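Local coordinates for protein L-serine ammonia-lyase (Rhizomucor miehei CAU432, PDB 5C3U) that binds pyridoxal-5'-phosphate and belongs to the fold type II family of pyridoxal-phosphate dependent enzymes, at residues 261-266 against 278-283; 174-179 against 286-291. All coordinates share one frame; numbering follows the deposited sequence.

Overall arrangement
Helix 280-290 runs through both contacts. Its first turn packs on helix 260-274 in interaction 1, and its last turn lies over strand 174-178 in interaction 2; the two centres are about 10 Å apart. They touch directly: S281 O lies 3.6 Å from P178 CB, and S287 CB comes within 3.6 Å of M262 O. Residues of both interactions border pyridoxal-5'-phosphate: E279 and S281 at the start of the helix, P178 and V179 where the strand gives way to a loop. Helix 280-290 thus packs on helix 260-274 at one place and on the sheet at another, with pyridoxal-5'-phosphate near its start.

Interaction 1 of 2, residues 261-266 against 278-283; sequences AMAADA and VEASAG. With PLP (pyridoxal-5'-phosphate), chain B.
A263 and A266 of helix 260-274 pack against A280 and G283 in the first turn of helix 280-290, a small-residue interface between consecutive helices in a fold type II pyridoxal-phosphate enzyme. Because G283 has no side chain, the backbones come very close, with A263 CA only 4.6 Å from G283 CA. The contact is made largely of methyl groups lying on the opposing backbone. A263 CB lies 3.6 Å from A280 O, with the methyl of A280 beside it. One turn further on, A266 CB presses on G283 O at 3.2 Å, a tight approach for a carbon and an oxygen. Y325 of helix 319-329 and I231 of a loop both touch A264 and A280.

The polar interactions lie on the far face of the short helix turn, at pyridoxal-5'-phosphate. E279 is the N-cap residue, and its carbonyl oxygen receives the amide of G283 as well as a weak bond from A282. Its carboxylate is held on both oxygens: OE2 by N80 ND2 and the amide of D316, OE1 by S234 OG and by S281. This fixes its rotation next to pyridoxal-5'-phosphate, where E279 OE1 lies 3.8 Å from the methyl carbon C2A. S281 brings its CB to 3.6 Å from the ring nitrogen N1. Its hydroxyl is anti to its own carbonyl carbon (chi1 -50°), a turn back toward E279 that also lets it bond the amide of S234. From there S281 OG donates to E279 OE1 at 3.2 Å, and E279 OE1 accepts with its anti lone pair, the one away from OE2.

Interaction 2 of 2, residues 174-179 against 286-291; sequences AIICPV and LSLCYT. With PLP (pyridoxal-5'-phosphate), chain B.
I176 divides its side chain between two residues of helix 280-290. Its CG2 methyl meets L288 CD1 at 3.9 Å, while the longer branch carries CD1 to 4.0 Å from C289 SG. The split follows from its torsions: CG2 stands anti to the backbone N, and CG1 lies beside that N, anti to the carbonyl carbon, with CD1 fully extended beyond it (chi2 177°). The side chains of I176 and L288 cross at a slant, and the contact is wholly apolar and buried.

Neighbouring strands widen this patch, with V309 touching both I176 and C289, V307 touching I176, and I203 packing on L288. Here helix 280-290 covers one face of the mixed, mainly parallel sheet of the larger domain, where strand 174-178 pairs with 306-311 and 202-207.

Further out, the strand leads to pyridoxal-5'-phosphate. P178 sets CB 3.8 Å from C6 of the ligand, and V179 leads into G180, G181 and G182, whose amides hydrogen-bond the same ligand, in the manner of the glycine-rich loop of this family. On the helix side, T291 folds back on S287. Its OG1 donates to S287 O at 2.7 Å, tilted 24° from the carbonyl plane, and T291 N reaches that oxygen from the opposite face.

Interaction 1 of 2, residues 261-266 against 278-283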
loop_
_atom_site.group_PDB
_atom_site.type_symbol
_atom_site.label_atom_id
_atom_site.label_comp_id
_atom_site.label_asym_id
_atom_site.label_seq_id
_atom_site.Cartn_x
_atom_site.Cartn_y
_atom_site.Cartn_z
ATOM N N ALA A 261 7.317 15.758 5.432
ATOM C CA ALA A 261 6.549 16.689 6.259
ATOM C C ALA A 261 5.074 16.723 5.849
ATOM O O ALA A 261 4.198 16.749 6.709
ATOM C CB ALA A 261 7.155 18.094 6.255
ATOM N N MET A 262 4.799 16.698 4.547
ATOM C CA MET A 262 3.412 16.652 4.073
ATOM C C MET A 262 2.737 15.346 4.486
ATOM O O MET A 262 1.592 15.354 4.942
ATOM C CB MET A 262 3.343 16.792 2.555
ATOM C CG MET A 262 3.612 18.195 2.083
ATOM S SD MET A 262 3.974 18.255 0.310
ATOM C CE MET A 262 2.395 17.815 -0.362
ATOM N N ALA A 263 3.449 14.229 4.326
ATOM C CA ALA A 263 2.891 12.924 4.680
ATOM C C ALA A 263 2.626 12.859 6.182
ATOM O O ALA A 263 1.601 12.335 6.605
ATOM C CB ALA A 263 3.828 11.792 4.243
ATOM N N ALA A 264 3.540 13.403 6.978
ATOM C CA ALA A 264 3.401 13.355 8.436
ATOM C C ALA A 264 2.213 14.213 8.888
ATOM O O ALA A 264 1.437 13.855 9.804
ATOM C CB ALA A 264 4.674 13.849 9.100
ATOM N N ASP A 265 2.080 15.371 8.272
ATOM C CA ASP A 265 0.978 16.254 8.623
ATOM C C ASP A 265 -0.350 15.578 8.278
ATOM O O ASP A 265 -1.335 15.705 9.020
ATOM C CB ASP A 265 1.107 17.603 7.920
ATOM C CG ASP A 265 0.275 18.677 8.589
ATOM O OD1 ASP A 265 0.314 18.788 9.837
ATOM O OD2 ASP A 265 -0.433 19.398 7.879
ATOM N N ALA A 266 -0.375 14.828 7.182
ATOM C CA ALA A 266 -1.621 14.161 6.795
ATOM C C ALA A 266 -1.993 13.067 7.801
ATOM O O ALA A 266 -3.171 12.871 8.077
ATOM C CB ALA A 266 -1.519 13.575 5.395
ATOM N N VAL A 278 -2.998 5.942 10.623
ATOM C CA VAL A 278 -2.479 5.282 9.442
ATOM C C VAL A 278 -1.001 5.620 9.231
ATOM O O VAL A 278 -0.482 6.615 9.747
ATOM C CB VAL A 278 -3.291 5.594 8.153
ATOM C CG1 VAL A 278 -4.757 5.176 8.326
ATOM C CG2 VAL A 278 -3.177 7.068 7.773
ATOM N N GLU A 279 -0.334 4.767 8.465
ATOM C CA GLU A 279 1.093 4.950 8.183
ATOM C C GLU A 279 1.305 6.168 7.313
ATOM O O GLU A 279 0.403 6.557 6.576
ATOM C CB GLU A 279 1.599 3.760 7.387
ATOM C CG GLU A 279 2.259 2.701 8.210
ATOM C CD GLU A 279 2.791 1.561 7.360
ATOM O OE1 GLU A 279 3.381 1.784 6.263
ATOM O OE2 GLU A 279 2.629 0.430 7.819
ATOM N N ALA A 280 2.508 6.738 7.376
ATOM C CA ALA A 280 2.880 7.828 6.471
ATOM C C ALA A 280 2.762 7.465 4.997
ATOM O O ALA A 280 2.576 8.368 4.163
ATOM C CB ALA A 280 4.289 8.323 6.788
ATOM N N SER A 281 2.874 6.160 4.665
ATOM C CA SER A 281 2.567 5.680 3.316
ATOM C C SER A 281 1.163 6.116 2.836
ATOM O O SER A 281 0.996 6.694 1.752
ATOM C CB SER A 281 2.729 4.152 3.253
ATOM O OG SER A 281 3.999 3.789 3.813
ATOM N N ALA A 282 0.152 5.873 3.665
ATOM C CA ALA A 282 -1.216 6.295 3.351
ATOM C C ALA A 282 -1.316 7.795 3.484
ATOM O O ALA A 282 -2.062 8.457 2.747
ATOM C CB ALA A 282 -2.189 5.622 4.325
ATOM N N GLY A 283 -0.557 8.344 4.429
ATOM C CA GLY A 283 -0.524 9.774 4.656
ATOM C C GLY A 283 -0.085 10.508 3.383
ATOM O O GLY A 283 -0.575 11.593 3.106
HETATM N N1 PLP B . 0.647 1.739 1.613
HETATM C C2 PLP B . 0.774 0.745 2.510
HETATM C C2A PLP B . 0.425 0.935 3.967
HETATM C C3 PLP B . 1.280 -0.554 2.062
HETATM O O3 PLP B . 1.416 -1.587 2.952
HETATM C C4 PLP B . 1.592 -0.695 0.624
HETATM C C4A PLP B . 2.070 -1.988 0.112
HETATM C C5 PLP B . 1.415 0.472 -0.279
HETATM C C6 PLP B . 0.931 1.653 0.293
HETATM C C5A PLP B . 1.728 0.406 -1.775
HETATM O O4P PLP B . 2.649 -0.655 -1.999
HETATM P P PLP B . 3.154 -1.257 -3.416
HETATM O O1P PLP B . 2.185 -2.302 -3.848
HETATM O O2P PLP B . 3.335 -0.100 -4.415
HETATM O O3P PLP B . 4.466 -1.794 -2.965
#

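Interaction 2 of 2, residues 174-179 against 286-291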
loop_
_atom_site.group_PDB
_atom_site.type_symbol
_atom_site.label_atom_id
_atom_site.label_comp_id
_atom_site.label_asym_id
_atom_site.label_seq_id
_atom_site.Cartn_x
_atom_site.Cartn_y
_atom_site.Cartn_z
ATOM N N ALA A 174 -10.671 11.030 -10.216
ATOM C CA ALA A 174 -9.324 10.503 -9.976
ATOM C C ALA A 174 -9.344 9.505 -8.835
ATOM O O ALA A 174 -10.234 9.537 -7.969
ATOM C CB ALA A 174 -8.353 11.624 -9.640
ATOM N N ILE A 175 -8.352 8.621 -8.859
ATOM C CA ILE A 175 -8.054 7.717 -7.746
ATOM C C ILE A 175 -6.625 8.011 -7.329
ATOM O O ILE A 175 -5.738 8.012 -8.165
ATOM C CB ILE A 175 -8.214 6.236 -8.159
ATOM C CG1 ILE A 175 -9.685 5.971 -8.514
ATOM C CG2 ILE A 175 -7.761 5.306 -7.022
ATOM C CD1 ILE A 175 -9.946 4.600 -9.104
ATOM N N ILE A 176 -6.422 8.310 -6.042
ATOM C CA ILE A 176 -5.103 8.639 -5.521
ATOM C C ILE A 176 -4.544 7.407 -4.835
ATOM O O ILE A 176 -5.172 6.873 -3.914
ATOM C CB ILE A 176 -5.141 9.812 -4.517
ATOM C CG1 ILE A 176 -5.885 11.017 -5.120
ATOM C CG2 ILE A 176 -3.725 10.168 -4.068
ATOM C CD1 ILE A 176 -6.035 12.181 -4.157
ATOM N N CYS A 177 -3.366 6.974 -5.294
ATOM C CA CYS A 177 -2.839 5.649 -4.960
ATOM C C CYS A 177 -1.355 5.773 -4.550
ATOM O O CYS A 177 -0.517 6.174 -5.357
ATOM C CB CYS A 177 -3.003 4.706 -6.151
ATOM S SG CYS A 177 -2.338 3.038 -5.927
ATOM N N PRO A 178 -1.031 5.429 -3.304
ATOM C CA PRO A 178 0.389 5.419 -2.884
ATOM C C PRO A 178 1.172 4.366 -3.668
ATOM O O PRO A 178 0.610 3.298 -3.964
ATOM C CB PRO A 178 0.338 5.020 -1.390
ATOM C CG PRO A 178 -1.066 4.656 -1.119
ATOM C CD PRO A 178 -1.952 4.907 -2.278
ATOM N N VAL A 179 2.431 4.669 -4.035
ATOM C CA VAL A 179 3.296 3.712 -4.766
ATOM C C VAL A 179 4.597 3.401 -4.019
ATOM O O VAL A 179 5.365 4.317 -3.689
ATOM C CB VAL A 179 3.609 4.203 -6.224
ATOM C CG1 VAL A 179 4.529 3.210 -6.947
ATOM C CG2 VAL A 179 2.314 4.368 -6.997
ATOM N N LEU A 286 -3.230 10.934 1.248
ATOM C CA LEU A 286 -4.117 11.898 1.903
ATOM C C LEU A 286 -3.609 13.340 1.803
ATOM O O LEU A 286 -4.405 14.297 1.787
ATOM C CB LEU A 286 -4.291 11.504 3.389
ATOM C CG LEU A 286 -5.180 10.286 3.668
ATOM C CD1 LEU A 286 -4.978 9.695 5.059
ATOM C CD2 LEU A 286 -6.649 10.657 3.507
ATOM N N SER A 287 -2.289 13.493 1.722
ATOM C CA SER A 287 -1.683 14.825 1.724
ATOM C C SER A 287 -2.077 15.657 0.502
ATOM O O SER A 287 -2.137 16.886 0.587
ATOM C CB SER A 287 -0.151 14.758 1.905
ATOM O OG SER A 287 0.520 14.486 0.697
ATOM N N LEU A 288 -2.405 14.996 -0.601
ATOM C CA LEU A 288 -2.857 15.737 -1.784
ATOM C C LEU A 288 -4.168 16.460 -1.502
ATOM O O LEU A 288 -4.409 17.547 -2.028
ATOM C CB LEU A 288 -2.982 14.841 -3.010
ATOM C CG LEU A 288 -1.700 14.162 -3.496
ATOM C CD1 LEU A 288 -1.963 13.608 -4.879
ATOM C CD2 LEU A 288 -0.520 15.125 -3.535
ATOM N N CYS A 289 -5.000 15.873 -0.638
ATOM C CA CYS A 289 -6.266 16.504 -0.281
ATOM C C CYS A 289 -6.090 17.588 0.766
ATOM O O CYS A 289 -6.594 18.711 0.605
ATOM C CB CYS A 289 -7.277 15.448 0.175
ATOM S SG CYS A 289 -7.712 14.353 -1.195
ATOM N N TYR A 290 -5.361 17.259 1.828
ATOM C CA TYR A 290 -5.147 18.184 2.931
ATOM C C TYR A 290 -4.401 19.452 2.513
ATOM O O TYR A 290 -4.680 20.533 3.023
ATOM C CB TYR A 290 -4.427 17.485 4.082
ATOM C CG TYR A 290 -5.343 16.630 4.923
ATOM C CD1 TYR A 290 -6.473 17.188 5.527
ATOM C CD2 TYR A 290 -5.070 15.263 5.143
ATOM C CE1 TYR A 290 -7.313 16.420 6.321
ATOM C CE2 TYR A 290 -5.914 14.490 5.933
ATOM C CZ TYR A 290 -7.026 15.083 6.521
ATOM O OH TYR A 290 -7.883 14.368 7.328
ATOM N N THR A 291 -3.484 19.324 1.566
ATOM C CA THR A 291 -2.753 20.491 1.062
ATOM C C THR A 291 -3.445 21.198 -0.108
ATOM O O THR A 291 -2.977 22.255 -0.532
ATOM C CB THR A 291 -1.344 20.120 0.557
ATOM O OG1 THR A 291 -1.470 19.254 -0.579
ATOM C CG2 THR A 291 -0.493 19.461 1.665
HETATM N N1 PLP B . 0.647 1.739 1.613
HETATM C C2 PLP B . 0.774 0.745 2.510
HETATM C C2A PLP B . 0.425 0.935 3.967
HETATM C C3 PLP B . 1.280 -0.554 2.062
HETATM O O3 PLP B . 1.416 -1.587 2.952
HETATM C C4 PLP B . 1.592 -0.695 0.624
HETATM C C4A PLP B . 2.070 -1.988 0.112
HETATM C C5 PLP B . 1.415 0.472 -0.279
HETATM C C6 PLP B . 0.931 1.653 0.293
HETATM C C5A PLP B . 1.728 0.406 -1.775
HETATM O O4P PLP B . 2.649 -0.655 -1.999
HETATM P P PLP B . 3.154 -1.257 -3.416
HETATM O O1P PLP B . 2.185 -2.302 -3.848
HETATM O O2P PLP B . 3.335 -0.100 -4.415
HETATM O O3P PLP B . 4.466 -1.794 -2.965
#